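Local coordinates for protein TqaA (Penicillium aethiopicum, PDB 5DLK) that probably releases a fungal nonribosomal peptide by macrocyclization, acting as the terminal condensation-like (CT) domain of a peptide synthetase, at residues A[223-236]-A[362-376]. Residues are numbered along the deposited sequence; the frame is centred on the assembly and turned at random. Where two conformers were deposited one is given.
Sequences VQQDPTFQFWRHYL and SHEHVELRDIFQHST
His363 and Phe231 form an offset stack, with centroids 4.4 Å apart and planes 18° from parallel. Phe231 CB lies over the centre of the His363 imidazole. The other face of the Phe231 ring carries Tyr235 CB. At the imidazole edge, His363 ND1 and Thr228 OG1 share a hydrogen bond of 2.9 Å. The indole of Trp232 is also covered twice: Ile371 CD1 on one face, 3.6 Å from Trp232 CE2, and Phe231 CE1 over the other. At the indole edge, Trp232 NE1 donates to His363 O (2.9 Å), which lies near the ring plane, although the donor stands above the carbonyl plane. His374 turns its edge to the face of Phe229 in a T-shaped pair, planes at 85°. Val223 CG2 makes a CH-pi contact over one face of the His374 ring, 3.4 Å from His374 CD2.

Phe229 is a knob in the hole formed by Asp370, Ile371, His374 and Ser375. Ser375 OG, anti to its own carbonyl carbon, donates in the carbonyl plane to a lone pair of Phe229 O (2.8 Å). That oxygen also accepts from Arg233 N. The Arg233 chain bends at its third torsion, laying the guanidinium over the Ser375 carbonyl carbon. Arg233 NH1 makes a weak bond to His374 O, and one water links Arg233 NH2 to Gln373 O and Thr376 O.

The contact joins helices 227-235 and 368-375 of the condensation domain, crossing at -73°. Nearby, Glu364 bonds Asn314 and approaches Asn311 and Tyr357, residues that contact phosphopantetheine in another structure of this protein; the ligand is absent here. Two bonds from the first helix hold His363 by ring and backbone, and probably help to set the turn from His363 to Val366, which carries Glu364.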
loop_
_atom_site.group_PDB
_atom_site.type_symbol
_atom_site.label_atom_id
_atom_site.label_comp_id
_atom_site.label_asym_id
_atom_site.label_seq_id
_atom_site.Cartn_x
_atom_site.Cartn_y
_atom_site.Cartn_z
ATOM N N VAL A 223 20.486 -1.029 19.854
ATOM C CA VAL A 223 20.395 -0.951 18.398
ATOM C C VAL A 223 21.699 -1.435 17.732
ATOM O O VAL A 223 21.677 -2.053 16.659
ATOM C CB VAL A 223 20.033 0.495 17.974
ATOM C CG1 VAL A 223 20.923 1.002 16.866
ATOM C CG2 VAL A 223 18.552 0.586 17.599
ATOM N N GLN A 224 22.825 -1.219 18.406
ATOM C CA GLN A 224 24.122 -1.632 17.871
ATOM C C GLN A 224 24.272 -3.150 17.790
ATOM O O GLN A 224 25.086 -3.656 17.020
ATOM C CB GLN A 224 25.253 -1.040 18.716
ATOM C CG GLN A 224 26.295 -0.287 17.901
ATOM C CD GLN A 224 25.681 0.802 17.035
ATOM O OE1 GLN A 224 24.695 1.435 17.417
ATOM N NE2 GLN A 224 26.258 1.017 15.853
ATOM N N GLN A 225 23.484 -3.870 18.580
ATOM C CA GLN A 225 23.517 -5.331 18.594
ATOM C C GLN A 225 22.441 -5.964 17.719
ATOM O O GLN A 225 22.329 -7.192 17.649
ATOM C CB GLN A 225 23.348 -5.852 20.030
ATOM C CG GLN A 225 24.435 -5.411 20.995
ATOM C CD GLN A 225 25.814 -5.757 20.494
ATOM O OE1 GLN A 225 26.133 -6.929 20.276
ATOM N NE2 GLN A 225 26.642 -4.736 20.286
ATOM N N ASP A 226 21.629 -5.131 17.075
ATOM C CA ASP A 226 20.508 -5.636 16.294
ATOM C C ASP A 226 20.980 -6.072 14.921
ATOM O O ASP A 226 21.491 -5.247 14.166
ATOM C CB ASP A 226 19.424 -4.574 16.159
ATOM C CG ASP A 226 18.084 -5.162 15.776
ATOM O OD1 ASP A 226 18.066 -6.077 14.917
ATOM O OD2 ASP A 226 17.052 -4.704 16.331
ATOM N N PRO A 227 20.818 -7.363 14.603
ATOM C CA PRO A 227 21.289 -7.886 13.318
ATOM C C PRO A 227 20.667 -7.137 12.142
ATOM O O PRO A 227 21.280 -7.072 11.084
ATOM C CB PRO A 227 20.821 -9.339 13.323
ATOM C CG PRO A 227 20.637 -9.676 14.791
ATOM C CD PRO A 227 20.187 -8.404 15.433
ATOM N N THR A 228 19.463 -6.610 12.320
ATOM C CA THR A 228 18.818 -5.926 11.205
ATOM C C THR A 228 19.497 -4.583 10.913
ATOM O O THR A 228 19.740 -4.235 9.755
ATOM C CB THR A 228 17.327 -5.766 11.467
ATOM O OG1 THR A 228 16.714 -7.045 11.260
ATOM C CG2 THR A 228 16.715 -4.789 10.470
ATOM N N PHE A 229 19.849 -3.836 11.948
ATOM C CA PHE A 229 20.550 -2.587 11.705
ATOM C C PHE A 229 22.028 -2.816 11.394
ATOM O O PHE A 229 22.668 -1.988 10.715
ATOM C CB PHE A 229 20.352 -1.633 12.874
ATOM C CG PHE A 229 18.912 -1.195 13.008
ATOM C CD1 PHE A 229 18.301 -0.515 11.958
ATOM C CD2 PHE A 229 18.167 -1.515 14.129
ATOM C CE1 PHE A 229 16.959 -0.132 12.040
ATOM C CE2 PHE A 229 16.841 -1.136 14.230
ATOM C CZ PHE A 229 16.234 -0.449 13.189
ATOM N N GLN A 230 22.561 -3.941 11.845
ATOM C CA GLN A 230 23.903 -4.322 11.406
ATOM C C GLN A 230 23.879 -4.617 9.914
ATOM O O GLN A 230 24.790 -4.212 9.173
ATOM C CB GLN A 230 24.407 -5.536 12.181
ATOM C CG GLN A 230 24.785 -5.177 13.621
ATOM C CD GLN A 230 25.053 -6.410 14.483
ATOM O OE1 GLN A 230 24.928 -7.550 14.019
ATOM N NE2 GLN A 230 25.428 -6.182 15.742
ATOM N N PHE A 231 22.837 -5.323 9.482
ATOM C CA PHE A 231 22.679 -5.624 8.061
ATOM C C PHE A 231 22.592 -4.349 7.237
ATOM O O PHE A 231 23.295 -4.213 6.243
ATOM C CB PHE A 231 21.434 -6.471 7.776
ATOM C CG PHE A 231 21.066 -6.490 6.311
ATOM C CD1 PHE A 231 20.063 -5.637 5.827
ATOM C CD2 PHE A 231 21.752 -7.305 5.416
ATOM C CE1 PHE A 231 19.739 -5.612 4.471
ATOM C CE2 PHE A 231 21.434 -7.299 4.046
ATOM C CZ PHE A 231 20.410 -6.442 3.581
ATOM N N TRP A 232 21.710 -3.425 7.621
ATOM C CA TRP A 232 21.532 -2.236 6.779
ATOM C C TRP A 232 22.808 -1.397 6.740
ATOM O O TRP A 232 23.123 -0.828 5.714
ATOM C CB TRP A 232 20.340 -1.400 7.247
ATOM C CG TRP A 232 19.010 -2.006 6.831
ATOM C CD1 TRP A 232 18.074 -2.620 7.640
ATOM C CD2 TRP A 232 18.492 -2.082 5.491
ATOM N NE1 TRP A 232 17.003 -3.054 6.879
ATOM C CE2 TRP A 232 17.235 -2.738 5.562
ATOM C CE3 TRP A 232 18.961 -1.646 4.246
ATOM C CZ2 TRP A 232 16.455 -2.980 4.433
ATOM C CZ3 TRP A 232 18.178 -1.882 3.119
ATOM C CH2 TRP A 232 16.939 -2.540 3.226
ATOM N N ARG A 233 23.543 -1.320 7.856
ATOM C CA ARG A 233 24.816 -0.600 7.841
ATOM C C ARG A 233 25.788 -1.209 6.832
ATOM O O ARG A 233 26.460 -0.491 6.099
ATOM C CB ARG A 233 25.459 -0.589 9.241
ATOM C CG ARG A 233 26.858 0.006 9.248
ATOM C CD ARG A 233 27.250 0.509 10.633
ATOM N NE ARG A 233 26.892 1.921 10.763
ATOM C CZ ARG A 233 26.013 2.379 11.637
ATOM N NH1 ARG A 233 25.420 1.530 12.462
ATOM N NH2 ARG A 233 25.725 3.678 11.687
ATOM N N HIS A 234 25.841 -2.532 6.795
ATOM C CA HIS A 234 26.740 -3.244 5.882
ATOM C C HIS A 234 26.279 -3.043 4.423
ATOM O O HIS A 234 27.066 -2.755 3.524
ATOM C CB HIS A 234 26.758 -4.724 6.245
ATOM C CG HIS A 234 27.745 -5.537 5.470
ATOM N ND1 HIS A 234 29.093 -5.540 5.756
ATOM C CD2 HIS A 234 27.577 -6.401 4.440
ATOM C CE1 HIS A 234 29.716 -6.361 4.926
ATOM N NE2 HIS A 234 28.819 -6.891 4.114
ATOM N N TYR A 235 24.975 -3.189 4.227
ATOM C CA TYR A 235 24.374 -3.104 2.896
ATOM C C TYR A 235 24.578 -1.733 2.270
ATOM O O TYR A 235 24.803 -1.620 1.050
ATOM C CB TYR A 235 22.871 -3.422 3.022
ATOM C CG TYR A 235 22.071 -3.434 1.746
ATOM C CD1 TYR A 235 21.924 -4.605 1.008
ATOM C CD2 TYR A 235 21.417 -2.281 1.307
ATOM C CE1 TYR A 235 21.139 -4.631 -0.141
ATOM C CE2 TYR A 235 20.648 -2.293 0.146
ATOM C CZ TYR A 235 20.522 -3.467 -0.572
ATOM O OH TYR A 235 19.768 -3.489 -1.732
ATOM N N LEU A 236 24.490 -0.690 3.103
ATOM C CA LEU A 236 24.553 0.683 2.626
ATOM C C LEU A 236 25.939 1.300 2.778
ATOM O O LEU A 236 26.149 2.463 2.454
ATOM C CB LEU A 236 23.522 1.553 3.373
ATOM C CG LEU A 236 22.058 1.232 3.059
ATOM C CD1 LEU A 236 21.128 2.021 3.997
ATOM C CD2 LEU A 236 21.705 1.518 1.568
ATOM N N SER A 362 14.832 -10.661 5.563
ATOM C CA SER A 362 14.617 -10.767 7.006
ATOM C C SER A 362 14.807 -9.425 7.722
ATOM O O SER A 362 14.619 -9.331 8.943
ATOM C CB SER A 362 15.535 -11.842 7.618
ATOM O OG SER A 362 16.905 -11.534 7.461
ATOM N N HIS A 363 15.122 -8.379 6.962
ATOM C CA HIS A 363 15.444 -7.078 7.549
ATOM C C HIS A 363 14.574 -5.942 7.019
ATOM O O HIS A 363 14.742 -4.786 7.409
ATOM C CB HIS A 363 16.920 -6.755 7.284
ATOM C CG HIS A 363 17.848 -7.872 7.658
ATOM N ND1 HIS A 363 17.990 -8.316 8.955
ATOM C CD2 HIS A 363 18.689 -8.623 6.906
ATOM C CE1 HIS A 363 18.873 -9.302 8.986
ATOM N NE2 HIS A 363 19.316 -9.507 7.754
ATOM N N GLU A 364 13.643 -6.279 6.134
ATOM C CA GLU A 364 12.938 -5.276 5.337
ATOM C C GLU A 364 11.763 -4.604 6.064
ATOM O O GLU A 364 11.137 -3.679 5.531
ATOM C CB GLU A 364 12.420 -5.932 4.053
ATOM C CG GLU A 364 11.271 -6.881 4.345
ATOM C CD GLU A 364 10.631 -7.492 3.113
ATOM O OE1 GLU A 364 11.287 -7.582 2.040
ATOM O OE2 GLU A 364 9.454 -7.910 3.244
ATOM N N HIS A 365 11.472 -5.070 7.278
ATOM C CA HIS A 365 10.279 -4.682 8.016
ATOM C C HIS A 365 10.443 -3.477 8.942
ATOM O O HIS A 365 9.456 -2.977 9.507
ATOM C CB HIS A 365 9.822 -5.877 8.856
ATOM C CG HIS A 365 10.860 -6.331 9.830
ATOM N ND1 HIS A 365 11.858 -7.221 9.490
ATOM C CD2 HIS A 365 11.081 -5.986 11.123
ATOM C CE1 HIS A 365 12.646 -7.411 10.537
ATOM N NE2 HIS A 365 12.194 -6.673 11.541
ATOM N N VAL A 366 11.675 -3.017 9.130
ATOM C CA VAL A 366 11.938 -1.928 10.067
ATOM C C VAL A 366 11.647 -0.554 9.464
ATOM O O VAL A 366 11.670 -0.404 8.253
ATOM C CB VAL A 366 13.385 -1.959 10.572
ATOM C CG1 VAL A 366 13.598 -3.185 11.481
ATOM C CG2 VAL A 366 14.383 -1.935 9.392
ATOM N N GLU A 367 11.395 0.438 10.320
ATOM C CA GLU A 367 11.100 1.811 9.870
ATOM C C GLU A 367 12.236 2.427 9.065
ATOM O O GLU A 367 13.382 2.359 9.497
ATOM C CB GLU A 367 10.821 2.712 11.071
ATOM C CG GLU A 367 9.632 2.251 11.910
ATOM C CD GLU A 367 8.308 2.500 11.202
ATOM O OE1 GLU A 367 7.833 3.654 11.240
ATOM O OE2 GLU A 367 7.756 1.546 10.621
ATOM N N LEU A 368 11.923 3.050 7.930
ATOM C CA LEU A 368 12.953 3.694 7.101
ATOM C C LEU A 368 13.789 4.712 7.886
ATOM O O LEU A 368 15.018 4.733 7.777
ATOM C CB LEU A 368 12.317 4.391 5.896
ATOM C CG LEU A 368 13.281 5.037 4.894
ATOM C CD1 LEU A 368 14.201 3.963 4.256
ATOM C CD2 LEU A 368 12.527 5.810 3.829
ATOM N N ARG A 369 13.126 5.557 8.682
ATOM C CA ARG A 369 13.859 6.540 9.475
ATOM C C ARG A 369 14.775 5.876 10.504
ATOM O O ARG A 369 15.771 6.477 10.903
ATOM C CB ARG A 369 12.893 7.531 10.167
ATOM C CG ARG A 369 11.925 6.938 11.182
ATOM C CD ARG A 369 11.210 8.058 11.967
ATOM N NE ARG A 369 10.606 9.094 11.120
ATOM C CZ ARG A 369 9.345 9.066 10.670
ATOM N NH1 ARG A 369 8.549 8.050 10.971
ATOM N NH2 ARG A 369 8.881 10.058 9.916
ATOM N N ASP A 370 14.455 4.650 10.918
ATOM C CA ASP A 370 15.326 3.898 11.822
ATOM C C ASP A 370 16.509 3.320 11.051
ATOM O O ASP A 370 17.626 3.285 11.555
ATOM C CB ASP A 370 14.586 2.762 12.527
ATOM C CG ASP A 370 13.587 3.263 13.567
ATOM O OD1 ASP A 370 13.592 4.474 13.869
ATOM O OD2 ASP A 370 12.814 2.428 14.070
ATOM N N ILE A 371 16.270 2.859 9.833
ATOM C CA ILE A 371 17.401 2.460 8.983
ATOM C C ILE A 371 18.389 3.612 8.847
ATOM O O ILE A 371 19.606 3.437 9.050
ATOM C CB ILE A 371 16.948 2.016 7.572
ATOM C CG1 ILE A 371 16.129 0.725 7.667
ATOM C CG2 ILE A 371 18.188 1.793 6.644
ATOM C CD1 ILE A 371 15.488 0.305 6.316
ATOM N N PHE A 372 17.882 4.793 8.509
ATOM C CA PHE A 372 18.759 5.926 8.274
ATOM C C PHE A 372 19.423 6.385 9.592
ATOM O O PHE A 372 20.626 6.649 9.617
ATOM C CB PHE A 372 18.009 7.085 7.599
ATOM C CG PHE A 372 17.628 6.811 6.152
ATOM C CD1 PHE A 372 18.301 5.844 5.418
ATOM C CD2 PHE A 372 16.590 7.508 5.537
ATOM C CE1 PHE A 372 17.950 5.586 4.103
ATOM C CE2 PHE A 372 16.240 7.251 4.224
ATOM C CZ PHE A 372 16.931 6.277 3.506
ATOM N N GLN A 373 18.647 6.491 10.674
ATOM C CA GLN A 373 19.241 6.878 11.957
ATOM C C GLN A 373 20.318 5.921 12.471
ATOM O O GLN A 373 21.397 6.360 12.877
ATOM C CB GLN A 373 18.165 7.008 13.039
ATOM C CG GLN A 373 18.682 7.730 14.284
ATOM C CD GLN A 373 17.599 7.942 15.319
ATOM O OE1 GLN A 373 16.448 8.228 14.979
ATOM N NE2 GLN A 373 17.960 7.806 16.595
ATOM N N HIS A 374 20.021 4.627 12.474
ATOM C CA HIS A 374 20.875 3.650 13.146
ATOM C C HIS A 374 21.948 3.026 12.269
ATOM O O HIS A 374 22.926 2.491 12.804
ATOM C CB HIS A 374 20.033 2.527 13.735
ATOM C CG HIS A 374 18.991 3.016 14.695
ATOM N ND1 HIS A 374 19.176 4.140 15.470
ATOM C CD2 HIS A 374 17.744 2.567 14.971
ATOM C CE1 HIS A 374 18.090 4.355 16.197
ATOM N NE2 HIS A 374 17.208 3.414 15.914
ATOM N N SER A 375 21.756 3.053 10.949
ATOM C CA SER A 375 22.652 2.293 10.056
ATOM C C SER A 375 23.447 3.131 9.065
ATOM O O SER A 375 24.246 2.595 8.292
ATOM C CB SER A 375 21.849 1.257 9.269
ATOM O OG SER A 375 21.241 0.330 10.135
ATOM N N THR A 376 23.189 4.433 9.046
ATOM C CA THR A 376 23.878 5.360 8.161
ATOM C C THR A 376 24.197 6.655 8.894
ATOM O O THR A 376 23.801 6.836 10.052
ATOM C CB THR A 376 23.038 5.735 6.904
ATOM O OG1 THR A 376 22.060 6.717 7.263
ATOM C CG2 THR A 376 22.332 4.527 6.328
HETATM O O HOH W 1 25.981 2.269 6.258
HETATM O O HOH W 2 24.279 5.880 12.628
#